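Local coordinates for putative gdp-fucose protein o-fucosyltransferase 1 (PDB 3ZY3), which is a putative protein O-fucosyltransferase of the GT-B clan, with Rossmann-like alpha/beta architecture and a bound GDP, at residues E199-F204 with L319-R324; Q270-V275 with E298-Y303. All coordinates share one frame; numbering follows the deposited sequence.

Contact 1. Residues E199-F204 with L319-R324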
loop_
_atom_site.group_PDB
_atom_site.type_symbol
_atom_site.label_atom_id
_atom_site.label_comp_id
_atom_site.label_asym_id
_atom_site.label_seq_id
_atom_site.Cartn_x
_atom_site.Cartn_y
_atom_site.Cartn_z
ATOM N N GLU A 199 -5.082 -2.754 18.853
ATOM C CA GLU A 199 -5.557 -3.591 19.973
ATOM C C GLU A 199 -5.775 -5.071 19.616
ATOM O O GLU A 199 -5.501 -5.953 20.453
ATOM C CB GLU A 199 -6.799 -2.986 20.644
ATOM C CG GLU A 199 -6.537 -1.624 21.340
ATOM C CD GLU A 199 -5.415 -1.666 22.404
ATOM O OE1 GLU A 199 -5.336 -2.642 23.180
ATOM O OE2 GLU A 199 -4.611 -0.705 22.475
ATOM N N GLN A 200 -6.267 -5.344 18.408
ATOM C CA GLN A 200 -6.387 -6.737 17.928
ATOM C C GLN A 200 -4.991 -7.371 17.851
ATOM O O GLN A 200 -4.797 -8.516 18.281
ATOM C CB GLN A 200 -7.088 -6.837 16.549
ATOM C CG GLN A 200 -8.577 -6.434 16.465
ATOM C CD GLN A 200 -9.049 -6.178 15.016
ATOM O OE1 GLN A 200 -8.265 -6.257 14.062
ATOM N NE2 GLN A 200 -10.319 -5.870 14.855
ATOM N N ALA A 201 -4.019 -6.633 17.293
ATOM C CA ALA A 201 -2.616 -7.107 17.262
ATOM C C ALA A 201 -2.029 -7.381 18.645
ATOM O O ALA A 201 -1.412 -8.440 18.888
ATOM C CB ALA A 201 -1.722 -6.115 16.522
ATOM N N LYS A 202 -2.227 -6.438 19.561
ATOM C CA LYS A 202 -1.686 -6.579 20.921
ATOM C C LYS A 202 -2.213 -7.824 21.648
ATOM O O LYS A 202 -1.431 -8.554 22.279
ATOM C CB LYS A 202 -1.941 -5.313 21.745
ATOM C CG LYS A 202 -1.165 -4.074 21.276
ATOM C CD LYS A 202 -1.439 -2.861 22.189
ATOM C CE LYS A 202 -0.323 -1.815 22.079
ATOM N NZ LYS A 202 -0.592 -0.512 22.804
ATOM N N LYS A 203 -3.512 -8.088 21.500
ATOM C CA LYS A 203 -4.173 -9.248 22.115
ATOM C C LYS A 203 -3.649 -10.563 21.561
ATOM O O LYS A 203 -3.395 -11.515 22.317
ATOM C CB LYS A 203 -5.687 -9.207 21.872
ATOM C CG LYS A 203 -6.482 -8.306 22.781
ATOM C CD LYS A 203 -7.807 -7.856 22.148
ATOM C CE LYS A 203 -8.701 -9.003 21.706
ATOM N NZ LYS A 203 -10.053 -8.542 21.235
ATOM N N PHE A 204 -3.520 -10.648 20.242
ATOM C CA PHE A 204 -2.994 -11.865 19.656
ATOM C C PHE A 204 -1.574 -12.144 20.182
ATOM O O PHE A 204 -1.242 -13.285 20.569
ATOM C CB PHE A 204 -3.002 -11.811 18.124
ATOM C CG PHE A 204 -2.616 -13.101 17.511
ATOM C CD1 PHE A 204 -1.274 -13.400 17.280
ATOM C CD2 PHE A 204 -3.588 -14.072 17.242
ATOM C CE1 PHE A 204 -0.894 -14.625 16.772
ATOM C CE2 PHE A 204 -3.228 -15.293 16.710
ATOM C CZ PHE A 204 -1.868 -15.579 16.470
ATOM N N LEU A 319 -0.625 -7.465 9.252
ATOM C CA LEU A 319 0.358 -6.376 9.044
ATOM C C LEU A 319 0.744 -5.726 10.377
ATOM O O LEU A 319 1.927 -5.511 10.659
ATOM C CB LEU A 319 -0.210 -5.327 8.073
ATOM C CG LEU A 319 -0.424 -5.745 6.616
ATOM C CD1 LEU A 319 -1.256 -4.700 5.856
ATOM C CD2 LEU A 319 0.961 -5.906 5.967
ATOM N N ALA A 320 -0.246 -5.414 11.208
ATOM C CA ALA A 320 0.022 -4.834 12.521
ATOM C C ALA A 320 0.866 -5.728 13.425
ATOM O O ALA A 320 1.806 -5.248 14.030
ATOM C CB ALA A 320 -1.294 -4.391 13.236
ATOM N N ILE A 321 0.560 -7.015 13.497
ATOM C CA ILE A 321 1.403 -7.981 14.257
ATOM C C ILE A 321 2.843 -8.035 13.737
ATOM O O ILE A 321 3.809 -7.978 14.533
ATOM C CB ILE A 321 0.762 -9.411 14.261
ATOM C CG1 ILE A 321 -0.621 -9.364 14.926
ATOM C CG2 ILE A 321 1.699 -10.452 14.974
ATOM C CD1 ILE A 321 -1.522 -10.566 14.700
ATOM N N MET A 322 3.011 -8.137 12.416
ATOM C CA MET A 322 4.351 -8.160 11.845
ATOM C C MET A 322 5.112 -6.862 12.141
ATOM O O MET A 322 6.306 -6.881 12.389
ATOM C CB MET A 322 4.318 -8.461 10.333
ATOM C CG MET A 322 3.762 -9.842 10.007
ATOM S SD MET A 322 3.916 -10.267 8.270
ATOM C CE MET A 322 2.542 -9.338 7.524
ATOM N N GLY A 323 4.422 -5.723 12.113
ATOM C CA GLY A 323 5.049 -4.466 12.544
ATOM C C GLY A 323 5.544 -4.452 13.978
ATOM O O GLY A 323 6.559 -3.819 14.288
ATOM N N ARG A 324 4.825 -5.129 14.864
ATOM C CA ARG A 324 5.235 -5.214 16.265
ATOM C C ARG A 324 6.253 -6.315 16.578
ATOM O O ARG A 324 6.701 -6.406 17.718
ATOM C CB ARG A 324 4.054 -5.456 17.200
ATOM C CG ARG A 324 2.678 -5.080 16.715
ATOM C CD ARG A 324 2.062 -3.939 17.441
ATOM N NE ARG A 324 2.185 -3.993 18.883
ATOM C CZ ARG A 324 2.098 -2.914 19.656
ATOM N NH1 ARG A 324 1.863 -1.721 19.119
ATOM N NH2 ARG A 324 2.240 -3.026 20.964
#

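Contact 2. Residues Q270-V275 with E298-Y303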
loop_
_atom_site.group_PDB
_atom_site.type_symbol
_atom_site.label_atom_id
_atom_site.label_comp_id
_atom_site.label_asym_id
_atom_site.label_seq_id
_atom_site.Cartn_x
_atom_site.Cartn_y
_atom_site.Cartn_z
ATOM N N GLN A 270 15.575 -20.688 6.693
ATOM C CA GLN A 270 15.712 -19.284 7.060
ATOM C C GLN A 270 14.910 -18.873 8.290
ATOM O O GLN A 270 15.367 -18.041 9.068
ATOM C CB GLN A 270 15.401 -18.408 5.847
ATOM C CG GLN A 270 16.397 -18.727 4.730
ATOM C CD GLN A 270 16.118 -17.982 3.441
ATOM O OE1 GLN A 270 15.927 -16.768 3.440
ATOM N NE2 GLN A 270 16.124 -18.714 2.325
ATOM N N ILE A 271 13.749 -19.487 8.495
ATOM C CA ILE A 271 12.984 -19.288 9.741
ATOM C C ILE A 271 13.813 -19.801 10.911
ATOM O O ILE A 271 13.962 -19.106 11.928
ATOM C CB ILE A 271 11.620 -20.055 9.750
ATOM C CG1 ILE A 271 10.712 -19.679 8.571
ATOM C CG2 ILE A 271 10.897 -19.877 11.076
ATOM C CD1 ILE A 271 10.579 -18.287 8.324
ATOM N N VAL A 272 14.380 -20.992 10.751
ATOM C CA VAL A 272 15.218 -21.571 11.799
ATOM C C VAL A 272 16.393 -20.634 12.104
ATOM O O VAL A 272 16.664 -20.342 13.265
ATOM C CB VAL A 272 15.649 -23.022 11.485
ATOM C CG1 VAL A 272 16.708 -23.510 12.472
ATOM C CG2 VAL A 272 14.407 -23.955 11.490
ATOM N N GLU A 273 17.038 -20.136 11.054
ATOM C CA GLU A 273 18.174 -19.233 11.184
ATOM C C GLU A 273 17.758 -17.991 11.970
ATOM O O GLU A 273 18.416 -17.599 12.925
ATOM C CB GLU A 273 18.701 -18.837 9.799
ATOM C CG GLU A 273 19.996 -17.997 9.828
ATOM C CD GLU A 273 20.317 -17.337 8.480
ATOM O OE1 GLU A 273 19.755 -17.760 7.433
ATOM O OE2 GLU A 273 21.138 -16.393 8.478
ATOM N N LYS A 274 16.647 -17.386 11.571
ATOM C CA LYS A 274 16.204 -16.144 12.191
ATOM C C LYS A 274 15.759 -16.365 13.627
ATOM O O LYS A 274 16.002 -15.500 14.479
ATOM C CB LYS A 274 15.102 -15.480 11.348
ATOM C CG LYS A 274 15.599 -15.107 9.951
ATOM C CD LYS A 274 16.719 -14.117 10.011
ATOM C CE LYS A 274 17.182 -13.687 8.616
ATOM N NZ LYS A 274 18.469 -12.968 8.723
ATOM N N VAL A 275 15.122 -17.513 13.906
ATOM C CA VAL A 275 14.820 -17.883 15.301
ATOM C C VAL A 275 16.130 -17.892 16.121
ATOM O O VAL A 275 16.235 -17.257 17.191
ATOM C CB VAL A 275 14.082 -19.266 15.375
ATOM C CG1 VAL A 275 14.117 -19.827 16.818
ATOM C CG2 VAL A 275 12.630 -19.136 14.871
ATOM N N GLU A 298 7.304 -28.665 12.715
ATOM C CA GLU A 298 8.176 -29.838 12.623
ATOM C C GLU A 298 9.647 -29.380 12.588
ATOM O O GLU A 298 10.507 -29.935 13.284
ATOM C CB GLU A 298 7.788 -30.702 11.406
ATOM C CG GLU A 298 8.863 -31.728 10.982
ATOM C CD GLU A 298 8.481 -32.606 9.761
ATOM O OE1 GLU A 298 8.374 -32.090 8.619
ATOM O OE2 GLU A 298 8.339 -33.832 9.949
ATOM N N ALA A 299 9.927 -28.352 11.797
ATOM C CA ALA A 299 11.277 -27.812 11.677
ATOM C C ALA A 299 11.770 -27.141 12.990
ATOM O O ALA A 299 12.974 -27.157 13.307
ATOM C CB ALA A 299 11.324 -26.815 10.502
ATOM N N LEU A 300 10.834 -26.566 13.737
ATOM C CA LEU A 300 11.158 -25.872 14.992
ATOM C C LEU A 300 11.187 -26.772 16.220
ATOM O O LEU A 300 11.632 -26.347 17.288
ATOM C CB LEU A 300 10.141 -24.767 15.245
ATOM C CG LEU A 300 10.092 -23.616 14.267
ATOM C CD1 LEU A 300 8.938 -22.720 14.663
ATOM C CD2 LEU A 300 11.407 -22.888 14.257
ATOM N N LYS A 301 10.738 -28.013 16.067
ATOM C CA LYS A 301 10.625 -28.961 17.199
ATOM C C LYS A 301 11.953 -29.209 17.932
ATOM O O LYS A 301 11.947 -29.289 19.160
ATOM C CB LYS A 301 9.997 -30.289 16.746
ATOM C CG LYS A 301 9.381 -31.106 17.862
ATOM C CD LYS A 301 8.939 -32.467 17.367
ATOM C CE LYS A 301 8.647 -33.435 18.545
ATOM N NZ LYS A 301 8.883 -34.860 18.125
ATOM N N PRO A 302 13.092 -29.329 17.196
ATOM C CA PRO A 302 14.371 -29.491 17.926
ATOM C C PRO A 302 14.687 -28.330 18.849
ATOM O O PRO A 302 15.503 -28.487 19.770
ATOM C CB PRO A 302 15.422 -29.579 16.794
ATOM C CG PRO A 302 14.627 -30.041 15.574
ATOM C CD PRO A 302 13.283 -29.407 15.737
ATOM N N TYR A 303 14.031 -27.192 18.611
ATOM C CA TYR A 303 14.286 -25.941 19.326
ATOM C C TYR A 303 13.185 -25.607 20.331
ATOM O O TYR A 303 13.273 -24.598 21.040
ATOM C CB TYR A 303 14.548 -24.802 18.309
ATOM C CG TYR A 303 15.489 -25.283 17.220
ATOM C CD1 TYR A 303 16.789 -25.658 17.536
ATOM C CD2 TYR A 303 15.057 -25.434 15.895
ATOM C CE1 TYR A 303 17.660 -26.151 16.573
ATOM C CE2 TYR A 303 15.917 -25.927 14.905
ATOM C CZ TYR A 303 17.225 -26.268 15.249
ATOM O OH TYR A 303 18.099 -26.762 14.307
#

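Contact 1. Residues E199-F204 with L319-R324
Ala201 on helix 195-208 packs against Ala320 and Ile321 on helix 315-324, in a helix-to-helix contact on one face of the five-stranded parallel sheet of a Rossmann-like domain, as expected of the GT-B fold. Each helix leads into one of two neighbouring strands, 213-218 and 327-330. The short segments cross at -62° with their axes 8.7 Å apart, and small residues at the crossing suit that spacing. Here the backbones come near, with the CA atoms of Ala201 and Ile321 separated by 5.1 Å. The CB of Ala201 lies 3.7 Å from the CB of Ala320 and 3.8 Å from Ile321 CG1. Being single methyl groups, the two alanines fill this buried point without pushing the helices apart.

No hydrogen bond links the segments, and toward the surface the apolar seam gives way to two long basic side chains. The aliphatic stem of Lys202 runs out beside Arg324, its CG 3.5 Å above one face of the guanidinium plane and set toward the rim. Such chains suit a border, because their methylenes can pack while their charged ends reach toward water. The like charges lie close, with Lys202 NZ 4.2 Å from Arg324 NH2, which would probably disfavour the pairing somewhat; the detailed placing of the arginine is doubtful.

On the side facing the sheet, Phe284 of strand 282-287 touches both Ile321 and the ring of Phe204. A branched aliphatic residue fits this wedge between helix and sheet. CG1 of Ile321 stands anti to its carbonyl carbon and the chain continues extended (chi2 165°), carrying the terminal methyl CD1 obliquely to the Phe204 ring, 3.8 Å from CD1 of that ring.

Contact 2. Residues Q270-V275 with E298-Y303
Leu300 and Val275 make the inner, well-buried half of this contact, while Val272 and Tyr303 meet at its outer margin. The CB of Leu300 does not aim at helix 264-278, but the branch beyond it turns that way and brings CD2 within 4.0 Å of Val275 CG2. The same methyl lies 4.2 Å from Val272 CG2 and reaches Ile271 CG2 more loosely, at 4.4 Å. One leucine methyl thus faces three beta-branched side chains, all from little more than one turn of helix. Beneath them Val283 of strand 282-287 touches Ile271, Val275 and Leu300, so the sheet continues the apolar surface below the two helices.

Helix 264-278 leads into strand 282-287, and helix 293-300 follows it in the beta-alpha-beta crossover to edge strand 307-308; the two therefore lie side by side on one face of the Rossmann-like sheet. Residues 301-303 form a 3-10 segment, in which Tyr303 N bonds to Leu300 O at 2.9 Å.

The outer half is less buried, yet it makes the closest approach. Val272 holds CG1 anti to its backbone N (chi1 170°), which sends that methyl toward the exposed Tyr303. It approaches the ring obliquely, 3.5 Å from CE2. An aromatic residue suits this margin: its carbon surface packs on the valine while its hydroxyl can remain near water. Pro302 CB sits over the centre of one ring face, 3.9 Å above the plane. The outer side is thin at Ala299, which has only a methyl to offer, its CB 4.3 Å from Val272 CG2.

How the contacts relate
From the N terminus, the chain first builds the mixed sheet and its helices, then reaches helix 195-208 and runs on through strand 213-218, helix 264-278, strand 282-287 and helix 293-300. Contact 2 closes the short loop in this order, with 22 residues between its segments. Contact 1 closes only when helix 315-324 returns to helix 195-208, spanning 114 residues, so contact 2 is nested inside it and the loops do not cross. Their centres lie 22 Å apart and they do not touch. Strand 282-287 stands between them: Phe284 faces contact 1 and its sequence neighbour Val283 faces contact 2, consistent with the two helix pairs lying on opposite faces of the parallel sheet.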